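Long-range contacts in copper-containing nitrite reductase (Bradyrhizobium sp. ORS 375, PDB 6THE), which probably catalyses the one-electron reduction of nitrite to nitric oxide at copper centres of its cupredoxin-type core: residues R63-D68 / E145-L150; E71-N76 / E108-W113. One frame throughout, in Å; residues are numbered along the deposited sequence.

Contact 1. Residues R63-D68 / E145-L150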
loop_
_atom_site.group_PDB
_atom_site.type_symbol
_atom_site.label_atom_id
_atom_site.label_comp_id
_atom_site.label_asym_id
_atom_site.label_seq_id
_atom_site.Cartn_x
_atom_site.Cartn_y
_atom_site.Cartn_z
ATOM N N ARG A 63 -6.756 23.566 -11.398
ATOM C CA ARG A 63 -7.848 23.695 -10.448
ATOM C C ARG A 63 -9.138 24.030 -11.191
ATOM O O ARG A 63 -9.265 25.108 -11.772
ATOM C CB ARG A 63 -7.501 24.762 -9.405
ATOM C CG ARG A 63 -8.198 24.576 -8.066
ATOM C CD ARG A 63 -7.578 25.435 -6.983
ATOM N NE ARG A 63 -8.141 25.137 -5.673
ATOM C CZ ARG A 63 -7.605 25.501 -4.514
ATOM N NH1 ARG A 63 -6.476 26.188 -4.489
ATOM N NH2 ARG A 63 -8.205 25.177 -3.382
ATOM N N VAL A 64 -10.088 23.087 -11.164
ATOM C CA VAL A 64 -11.379 23.261 -11.811
ATOM C C VAL A 64 -12.493 22.843 -10.853
ATOM O O VAL A 64 -12.238 22.425 -9.725
ATOM C CB VAL A 64 -11.473 22.505 -13.153
ATOM C CG1 VAL A 64 -10.503 23.039 -14.197
ATOM C CG2 VAL A 64 -11.321 20.998 -12.988
ATOM N N ARG A 65 -13.733 22.969 -11.340
ATOM C CA ARG A 65 -14.941 22.609 -10.618
ATOM C C ARG A 65 -15.562 21.393 -11.305
ATOM O O ARG A 65 -15.196 21.067 -12.433
ATOM C CB ARG A 65 -15.890 23.812 -10.642
ATOM C CG ARG A 65 -17.091 23.712 -9.714
ATOM C CD ARG A 65 -18.189 24.617 -10.233
ATOM N NE ARG A 65 -19.379 24.639 -9.394
ATOM C CZ ARG A 65 -20.381 23.768 -9.469
ATOM N NH1 ARG A 65 -20.346 22.780 -10.346
ATOM N NH2 ARG A 65 -21.416 23.887 -8.658
ATOM N N VAL A 66 -16.489 20.721 -10.612
ATOM C CA VAL A 66 -17.256 19.638 -11.209
ATOM C C VAL A 66 -18.226 20.245 -12.220
ATOM O O VAL A 66 -18.908 21.222 -11.919
ATOM C CB VAL A 66 -17.998 18.796 -10.148
ATOM C CG1 VAL A 66 -18.757 17.634 -10.771
ATOM C CG2 VAL A 66 -17.061 18.287 -9.064
ATOM N N GLY A 67 -18.263 19.657 -13.420
ATOM C CA GLY A 67 -19.124 20.130 -14.492
ATOM C C GLY A 67 -18.380 21.036 -15.469
ATOM O O GLY A 67 -18.932 21.430 -16.495
ATOM N N ASP A 68 -17.124 21.357 -15.131
ATOM C CA ASP A 68 -16.278 22.198 -15.962
ATOM C C ASP A 68 -15.800 21.402 -17.173
ATOM O O ASP A 68 -15.291 20.292 -17.030
ATOM C CB ASP A 68 -15.086 22.755 -15.177
ATOM C CG ASP A 68 -15.420 23.933 -14.276
ATOM O OD1 ASP A 68 -16.618 24.159 -14.017
ATOM O OD2 ASP A 68 -14.473 24.617 -13.839
ATOM N N GLU A 145 -12.751 20.532 -7.720
ATOM C CA GLU A 145 -13.441 20.922 -6.502
ATOM C C GLU A 145 -14.926 20.592 -6.630
ATOM O O GLU A 145 -15.511 20.786 -7.694
ATOM C CB GLU A 145 -13.234 22.411 -6.215
ATOM C CG GLU A 145 -11.860 22.738 -5.659
ATOM C CD GLU A 145 -11.725 24.132 -5.067
ATOM O OE1 GLU A 145 -12.520 24.473 -4.168
ATOM O OE2 GLU A 145 -10.828 24.875 -5.511
ATOM N N PRO A 146 -15.578 20.091 -5.553
ATOM C CA PRO A 146 -17.004 19.756 -5.593
ATOM C C PRO A 146 -17.895 20.995 -5.661
ATOM O O PRO A 146 -17.403 22.122 -5.637
ATOM C CB PRO A 146 -17.228 19.005 -4.271
ATOM C CG PRO A 146 -16.169 19.562 -3.344
ATOM C CD PRO A 146 -14.974 19.819 -4.237
ATOM N N GLU A 147 -19.212 20.762 -5.751
ATOM C CA GLU A 147 -20.202 21.827 -5.780
ATOM C C GLU A 147 -20.192 22.549 -4.436
ATOM O O GLU A 147 -20.583 21.983 -3.417
ATOM C CB GLU A 147 -21.582 21.258 -6.121
ATOM C CG GLU A 147 -22.683 22.304 -6.171
ATOM C CD GLU A 147 -23.931 21.894 -6.936
ATOM O OE1 GLU A 147 -24.448 22.727 -7.706
ATOM O OE2 GLU A 147 -24.388 20.747 -6.756
ATOM N N GLY A 148 -19.732 23.806 -4.456
ATOM C CA GLY A 148 -19.573 24.601 -3.251
ATOM C C GLY A 148 -18.105 24.914 -2.977
ATOM O O GLY A 148 -17.761 26.045 -2.635
ATOM N N GLY A 149 -17.252 23.894 -3.132
ATOM C CA GLY A 149 -15.815 24.040 -2.967
ATOM C C GLY A 149 -15.333 23.532 -1.612
ATOM O O GLY A 149 -16.137 23.179 -0.750
ATOM N N LEU A 150 -14.005 23.504 -1.445
ATOM C CA LEU A 150 -13.367 23.065 -0.215
ATOM C C LEU A 150 -13.477 24.166 0.838
ATOM O O LEU A 150 -13.428 25.349 0.503
ATOM C CB LEU A 150 -11.897 22.743 -0.505
ATOM C CG LEU A 150 -11.628 21.417 -1.215
ATOM C CD1 LEU A 150 -10.239 21.409 -1.837
ATOM C CD2 LEU A 150 -11.790 20.242 -0.262
#

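Contact 2. Residues E71-N76 / E108-W113. With 9JE (pentane-1,5-diol), chain S; 9JE (pentane-1,5-diol), chain P.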
loop_
_atom_site.group_PDB
_atom_site.type_symbol
_atom_site.label_atom_id
_atom_site.label_comp_id
_atom_site.label_asym_id
_atom_site.label_seq_id
_atom_site.Cartn_x
_atom_site.Cartn_y
_atom_site.Cartn_z
ATOM N N GLU A 71 -10.774 22.599 -21.664
ATOM C CA GLU A 71 -10.202 22.699 -22.997
ATOM C C GLU A 71 -8.681 22.695 -22.874
ATOM O O GLU A 71 -8.070 23.728 -22.603
ATOM C CB GLU A 71 -10.720 23.955 -23.704
ATOM C CG GLU A 71 -10.261 24.077 -25.149
ATOM C CD GLU A 71 -10.379 25.462 -25.764
ATOM O OE1 GLU A 71 -10.489 26.446 -25.001
ATOM O OE2 GLU A 71 -10.355 25.556 -27.008
ATOM N N ILE A 72 -8.085 21.514 -23.076
ATOM C CA ILE A 72 -6.658 21.315 -22.880
ATOM C C ILE A 72 -5.932 21.426 -24.220
ATOM O O ILE A 72 -6.258 20.722 -25.175
ATOM C CB ILE A 72 -6.371 19.985 -22.145
ATOM C CG1 ILE A 72 -4.907 19.549 -22.267
ATOM C CG2 ILE A 72 -7.321 18.885 -22.595
ATOM C CD1 ILE A 72 -3.942 20.373 -21.446
ATOM N N HIS A 73 -4.951 22.334 -24.263
ATOM C CA HIS A 73 -4.048 22.492 -25.391
ATOM C C HIS A 73 -2.664 21.991 -24.990
ATOM O O HIS A 73 -2.135 22.394 -23.955
ATOM C CB HIS A 73 -3.991 23.962 -25.829
ATOM C CG HIS A 73 -5.257 24.469 -26.433
ATOM N ND1 HIS A 73 -5.364 24.769 -27.778
ATOM C CD2 HIS A 73 -6.463 24.735 -25.888
ATOM C CE1 HIS A 73 -6.583 25.197 -28.035
ATOM N NE2 HIS A 73 -7.278 25.185 -26.892
ATOM N N LEU A 74 -2.091 21.111 -25.817
ATOM C CA LEU A 74 -0.757 20.591 -25.567
ATOM C C LEU A 74 0.161 20.944 -26.735
ATOM O O LEU A 74 -0.000 20.432 -27.842
ATOM C CB LEU A 74 -0.829 19.078 -25.337
ATOM C CG LEU A 74 0.460 18.424 -24.837
ATOM C CD1 LEU A 74 0.723 18.769 -23.377
ATOM C CD2 LEU A 74 0.403 16.917 -25.019
ATOM N N LYS A 75 1.116 21.837 -26.457
ATOM C CA LYS A 75 2.143 22.232 -27.405
ATOM C C LYS A 75 3.440 21.516 -27.035
ATOM O O LYS A 75 3.744 21.348 -25.855
ATOM C CB LYS A 75 2.305 23.757 -27.384
ATOM C CG LYS A 75 3.427 24.331 -28.243
ATOM C CD LYS A 75 3.074 24.498 -29.705
ATOM C CE LYS A 75 4.228 25.033 -30.525
ATOM N NZ LYS A 75 3.835 25.274 -31.934
ATOM N N ASN A 76 4.185 21.086 -28.057
ATOM C CA ASN A 76 5.490 20.476 -27.860
ATOM C C ASN A 76 6.558 21.409 -28.426
ATOM O O ASN A 76 6.436 21.880 -29.555
ATOM C CB ASN A 76 5.561 19.071 -28.467
ATOM C CG ASN A 76 6.678 18.218 -27.900
ATOM O OD1 ASN A 76 7.453 18.670 -27.058
ATOM N ND2 ASN A 76 6.766 16.979 -28.352
ATOM N N GLU A 108 0.817 21.047 -32.272
ATOM C CA GLU A 108 -0.112 21.361 -31.197
ATOM C C GLU A 108 -1.444 20.659 -31.457
ATOM O O GLU A 108 -1.989 20.744 -32.556
ATOM C CB GLU A 108 -0.309 22.876 -31.089
ATOM C CG GLU A 108 -1.182 23.298 -29.919
ATOM C CD GLU A 108 -1.582 24.764 -29.896
ATOM O OE1 GLU A 108 -0.731 25.616 -30.227
ATOM O OE2 GLU A 108 -2.745 25.051 -29.549
ATOM N N LYS A 109 -1.953 19.972 -30.428
ATOM C CA LYS A 109 -3.250 19.315 -30.479
ATOM C C LYS A 109 -4.110 19.801 -29.313
ATOM O O LYS A 109 -3.585 20.287 -28.312
ATOM C CB LYS A 109 -3.087 17.791 -30.446
ATOM C CG LYS A 109 -2.648 17.147 -31.755
ATOM C CD LYS A 109 -2.711 15.633 -31.718
ATOM C CE LYS A 109 -2.425 14.978 -33.053
ATOM N NZ LYS A 109 -0.979 14.991 -33.376
ATOM N N ALA A 110 -5.434 19.660 -29.459
ATOM C CA ALA A 110 -6.379 20.124 -28.454
ATOM C C ALA A 110 -7.604 19.212 -28.407
ATOM O O ALA A 110 -8.120 18.802 -29.445
ATOM C CB ALA A 110 -6.768 21.557 -28.732
ATOM N N ILE A 111 -8.051 18.910 -27.180
ATOM C CA ILE A 111 -9.280 18.171 -26.927
ATOM C C ILE A 111 -10.050 18.879 -25.813
ATOM O O ILE A 111 -9.492 19.713 -25.101
ATOM C CB ILE A 111 -8.994 16.700 -26.557
ATOM C CG1 ILE A 111 -8.034 16.583 -25.369
ATOM C CG2 ILE A 111 -8.507 15.909 -27.764
ATOM C CD1 ILE A 111 -8.346 15.445 -24.427
ATOM N N THR A 112 -11.336 18.532 -25.676
ATOM C CA THR A 112 -12.150 18.988 -24.559
ATOM C C THR A 112 -12.727 17.778 -23.830
ATOM O O THR A 112 -13.200 16.836 -24.462
ATOM C CB THR A 112 -13.261 19.948 -25.007
ATOM O OG1 THR A 112 -14.098 19.275 -25.949
ATOM C CG2 THR A 112 -12.736 21.234 -25.608
ATOM N N TRP A 113 -12.670 17.822 -22.494
ATOM C CA TRP A 113 -13.284 16.812 -21.647
ATOM C C TRP A 113 -13.989 17.484 -20.472
ATOM O O TRP A 113 -13.600 18.569 -20.048
ATOM C CB TRP A 113 -12.252 15.772 -21.184
ATOM C CG TRP A 113 -11.121 16.335 -20.378
ATOM C CD1 TRP A 113 -9.940 16.826 -20.854
ATOM C CD2 TRP A 113 -11.056 16.457 -18.945
ATOM N NE1 TRP A 113 -9.148 17.249 -19.820
ATOM C CE2 TRP A 113 -9.805 17.035 -18.638
ATOM C CE3 TRP A 113 -11.927 16.140 -17.895
ATOM C CZ2 TRP A 113 -9.408 17.300 -17.326
ATOM C CZ3 TRP A 113 -11.535 16.402 -16.599
ATOM C CH2 TRP A 113 -10.292 16.975 -16.322
HETATM C C02 9JE S . -7.402 28.685 -31.202
HETATM C C03 9JE S . -6.144 27.870 -31.034
HETATM C C04 9JE S . -4.896 28.583 -31.493
HETATM C C05 9JE S . -4.084 29.169 -30.363
HETATM C C06 9JE S . -2.677 28.631 -30.287
HETATM O O01 9JE S . -8.481 28.123 -30.475
HETATM O O07 9JE S . -2.489 27.835 -29.130
HETATM C C02 9JE P . -13.032 29.588 -22.449
HETATM C C03 9JE P . -13.244 30.015 -23.880
HETATM C C04 9JE P . -12.353 29.297 -24.863
HETATM C C05 9JE P . -11.310 30.189 -25.492
HETATM C C06 9JE P . -10.597 29.555 -26.660
HETATM O O01 9JE P . -11.826 30.109 -21.919
HETATM O O07 9JE P . -11.403 29.542 -27.825
#

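Contact 1. Residues R63-D68 / E145-L150
A parallel edge pairing in the first cupredoxin domain joins Arg65, at the end of strand 62-65, to Glu145, at the end of strand 139-145. The evidence is the backbone exchange: Glu145 N donates to Val64 O over 2.8 Å, and Val66 N donates to Glu145 O over 3.1 Å, so both peptide groups of Glu145 are used around Arg65. Beyond the pair the chains part, 63-68 entering a type II turn from Arg65 to Asp68 that has Gly67 at a position whose backbone angles call for glycine. Val66 CG2, set beside its own backbone N, lies against Pro146 CA at 3.8 Å.

Two ion pairs, spaced along the strand, flank this pairing. Arg63 runs extended, with CG anti to the backbone N (chi1 -154°), which carries NE to within 2.7 Å of Glu145 OE2 in a salt bridge; the oxygen is met on its anti side, with NE tilted 34° out of the carboxylate plane, and the guanidinium and carboxylate planes stand 50° apart. NH1 of the same guanidinium pairs with Glu156, while Ile21 N also donates to Glu145 OE2. The other carboxylate oxygen, Glu145 OE1, accepts from Leu150 N at 3.2 Å and so ties down the returning end of the 145-150 loop. With an alanine in place of Glu145, Arg63 NE would probably lose its carboxylate mate and Leu150 N the acceptor that holds the loop end.

At the exposed end, Arg65 NH2 makes a weak salt bridge to Glu147 OE1, 3.4 Å away, its NH1 being turned instead to Val66 O. The chemistry is therefore uneven: a buried carboxylate gripped through both oxygens is likely to stay ionised beside Arg63, whereas the outer ion pair adds a looser link.

Contact 2. Residues E71-N76 / E108-W113
His73 stands on an antiparallel strand pair, 71-76 with 108-113, at one side of a cupredoxin-domain sheet; the short-segment axes run at 160° and approach to 4.9 Å. Its neighbour across the pairing is Ala110, a non-hydrogen-bonded pair, flanked by the hydrogen-bonded pairs Ile72-Ile111 and Leu74-Lys109. Of their four backbone bonds the straightest is Leu74 N to Lys109 O, 3.0 Å long with 177° at the hydrogen.

At the root of the side chain, His73 CB makes only a loose approach, 4.1 Å, to Glu108 OE2. With CG beside the backbone N (chi1 -68°), the ring is set so that the Ala110 methyl lies over one face, offset toward the rim. This is a CH-pi contact, Ala110 CB being 3.8 Å from the centroid of the His73 ring. ND1 donates to Glu108 OE2 over 3.2 Å, close to the ring plane. CE1 approaches C03 of one pentane-1,5-diol, whose O07 donates to Glu108 OE2 as well. On the far side of CE1, NE2 donates to Glu71 OE2, reaching that oxygen from above the carboxylate plane. Donation from both nitrogens fixes the rotation of the ring and is consistent with a protonated imidazole between two carboxylates.

The other face of the sheet is apolar near Ile72, whose CG2 packs beside Ile111 CG1. Thr112, back on the face of His73, sets its CG2 against Glu71 CG, and its backbone bonds to a second subunit. Beyond Ile111, the edge of the Trp113 ring meets the same isoleucine methyl, Ile72 CG2 lying 3.7 Å from Trp113 NE1.

In the fold
The two contacts adjoin in sequence, strand 62-65 leading through the turn of contact 1 into strand 69-76 of contact 2, yet their centres are 21 Å apart and they serve different sheets of the domain. Both are partly buried. Contact 1 ends a parallel pairing and has its strongest charge pair among buried residues, with a weaker one outside; contact 2 is a continuous antiparallel pairing whose one face is mainly apolar, with Ile72, Leu74 and Ile111, and whose other carries histidine, carboxylates and bound diol. Contact 2 also adjoins a second subunit, whereas no other chain of the assembly touches contact 1. Along the chain, contact 2 is nested inside the loop that contact 1 closes.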